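Local structure of L-threonine-O-3-phosphate decarboxylase (Porphyromonas gingivalis, 3FKD) at residues G143-R148 / T173-I178. The protein probably acts as a pyridoxal 5'-phosphate-dependent lyase that decarboxylates L-threonine-O-3-phosphate. Numbering follows the deposited sequence.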
loop_
_atom_site.group_PDB
_atom_site.type_symbol
_atom_site.label_atom_id
_atom_site.label_comp_id
_atom_site.label_asym_id
_atom_site.label_seq_id
_atom_site.Cartn_x
_atom_site.Cartn_y
_atom_site.Cartn_z
ATOM N N GLY A 143 25.941 4.482 7.122
ATOM C CA GLY A 143 26.531 5.131 5.969
ATOM C C GLY A 143 27.621 4.271 5.370
ATOM O O GLY A 143 28.431 4.762 4.592
ATOM N N ARG A 144 27.675 3.001 5.738
ATOM C CA ARG A 144 28.718 2.136 5.211
ATOM C C ARG A 144 28.552 2.065 3.712
ATOM O O ARG A 144 27.460 1.915 3.225
ATOM C CB ARG A 144 28.645 0.748 5.835
ATOM C CG ARG A 144 29.776 -0.167 5.440
ATOM C CD ARG A 144 29.483 -1.018 4.189
ATOM N NE ARG A 144 28.067 -1.398 4.025
ATOM C CZ ARG A 144 27.522 -2.549 4.423
ATOM N NH1 ARG A 144 28.279 -3.464 5.032
ATOM N NH2 ARG A 144 26.220 -2.792 4.211
ATOM N N LEU A 145 29.631 2.208 2.965
ATOM C CA LEU A 145 29.523 2.232 1.511
ATOM C C LEU A 145 30.528 1.269 0.921
ATOM O O LEU A 145 31.726 1.366 1.190
ATOM C CB LEU A 145 29.742 3.649 0.954
ATOM C CG LEU A 145 29.473 3.890 -0.560
ATOM C CD1 LEU A 145 28.021 4.095 -0.844
ATOM C CD2 LEU A 145 30.258 5.108 -1.140
ATOM N N LEU A 146 30.019 0.335 0.129
ATOM C CA LEU A 146 30.810 -0.608 -0.639
ATOM C C LEU A 146 31.005 -0.040 -2.042
ATOM O O LEU A 146 30.128 0.657 -2.573
ATOM C CB LEU A 146 30.053 -1.928 -0.740
ATOM C CG LEU A 146 29.653 -2.472 0.614
ATOM C CD1 LEU A 146 28.754 -3.716 0.483
ATOM C CD2 LEU A 146 30.926 -2.763 1.374
ATOM N N GLN A 147 32.148 -0.353 -2.642
ATOM C CA GLN A 147 32.460 0.085 -3.992
ATOM C C GLN A 147 31.661 -0.747 -4.961
ATOM O O GLN A 147 31.559 -1.949 -4.791
ATOM C CB GLN A 147 33.948 -0.125 -4.276
ATOM C CG GLN A 147 34.870 0.785 -3.506
ATOM C CD GLN A 147 34.575 2.214 -3.813
ATOM O OE1 GLN A 147 34.626 2.624 -4.974
ATOM N NE2 GLN A 147 34.247 2.994 -2.783
ATOM N N ARG A 148 31.113 -0.097 -5.986
ATOM C CA ARG A 148 30.387 -0.777 -7.059
ATOM C C ARG A 148 31.134 -2.040 -7.419
ATOM O O ARG A 148 30.530 -3.044 -7.776
ATOM C CB ARG A 148 30.238 0.152 -8.281
ATOM C CG ARG A 148 30.338 -0.552 -9.622
ATOM C CD ARG A 148 30.071 0.335 -10.838
ATOM N NE ARG A 148 29.856 -0.547 -11.982
ATOM C CZ ARG A 148 28.661 -0.955 -12.418
ATOM N NH1 ARG A 148 27.557 -0.505 -11.845
ATOM N NH2 ARG A 148 28.563 -1.792 -13.446
ATOM N N THR A 173 25.154 9.619 -2.711
ATOM C CA THR A 173 26.577 9.413 -2.881
ATOM C C THR A 173 27.041 9.842 -4.281
ATOM O O THR A 173 26.304 9.714 -5.285
ATOM C CB THR A 173 27.008 7.953 -2.684
ATOM O OG1 THR A 173 28.431 7.879 -2.786
ATOM C CG2 THR A 173 26.419 7.059 -3.785
ATOM N N THR A 174 28.286 10.326 -4.298
ATOM C CA THR A 174 29.052 10.800 -5.451
ATOM C C THR A 174 29.715 9.650 -6.196
ATOM O O THR A 174 30.086 9.777 -7.354
ATOM C CB THR A 174 30.212 11.672 -4.912
ATOM O OG1 THR A 174 29.709 12.946 -4.491
ATOM C CG2 THR A 174 31.328 11.851 -5.944
ATOM N N GLU A 175 29.895 8.534 -5.497
ATOM C CA GLU A 175 30.688 7.420 -6.002
ATOM C C GLU A 175 29.928 6.582 -7.022
ATOM O O GLU A 175 28.758 6.857 -7.330
ATOM C CB GLU A 175 31.141 6.539 -4.842
ATOM C CG GLU A 175 31.765 7.330 -3.664
ATOM C CD GLU A 175 33.284 7.245 -3.608
ATOM O OE1 GLU A 175 33.952 7.715 -4.560
ATOM O OE2 GLU A 175 33.808 6.723 -2.595
ATOM N N GLU A 176 30.597 5.575 -7.567
ATOM C CA GLU A 176 30.005 4.789 -8.641
ATOM C C GLU A 176 29.099 3.729 -8.090
ATOM O O GLU A 176 29.518 2.900 -7.293
ATOM C CB GLU A 176 31.074 4.104 -9.471
ATOM C CG GLU A 176 31.634 4.948 -10.563
ATOM C CD GLU A 176 32.129 4.095 -11.683
ATOM O OE1 GLU A 176 33.371 3.891 -11.725
ATOM O OE2 GLU A 176 31.269 3.620 -12.489
ATOM N N VAL A 177 27.859 3.732 -8.529
ATOM C CA VAL A 177 26.932 2.762 -7.989
ATOM C C VAL A 177 26.581 1.671 -8.976
ATOM O O VAL A 177 26.715 1.840 -10.201
ATOM C CB VAL A 177 25.640 3.420 -7.509
ATOM C CG1 VAL A 177 25.928 4.352 -6.332
ATOM C CG2 VAL A 177 24.949 4.141 -8.683
ATOM N N ILE A 178 26.158 0.542 -8.416
ATOM C CA ILE A 178 25.446 -0.470 -9.149
ATOM C C ILE A 178 24.162 0.192 -9.678
ATOM O O ILE A 178 23.573 1.047 -9.016
ATOM C CB ILE A 178 25.109 -1.674 -8.227
ATOM C CG1 ILE A 178 26.355 -2.509 -7.951
ATOM C CG2 ILE A 178 24.010 -2.540 -8.837
ATOM C CD1 ILE A 178 26.693 -3.506 -9.063
#
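Leu145 meets Thr173 and Glu175 through a single methyl, CD2, which lies 3.7 Å from Thr173 OG1 and 3.7 Å from Glu175 CG. Its chi1 of -172° swings the branch away from the backbone N and across to an ST turn. In that turn Thr173 OG1 accepts the backbone N-H of Glu175 at 3.1 Å. Gln147, at the N-cap position of helix 148-157, bends at chi2 and brings NE2 to 3.8 Å from Glu175 OE2, too long for a hydrogen bond, the amide turned steeply against the carboxylate. Arg148 makes the largest contribution of any residue here. Its chain, extended from CG to NE, runs past Glu176 so that Arg148 NH1 donates to Val177 O at 3.0 Å, a bond bent to 144°, while Ile178 CD1 lies over one guanidinium face. Arg148 NH1 also forms a salt bridge with Asp182 OD2, whereas Glu176 OE2, 4.4 Å from Arg148 NE, probably adds only loose attraction, since no N-H points at it. The contact joins the connections following neighbouring parallel strands 132-136 and 162-166 in the class I/II aminotransferase fold. Its chemistry divides: van der Waals contact of a leucine methyl with the ST turn, then a cation shared by a carbonyl and Asp182, tying helix 148-157 to the opposite loop.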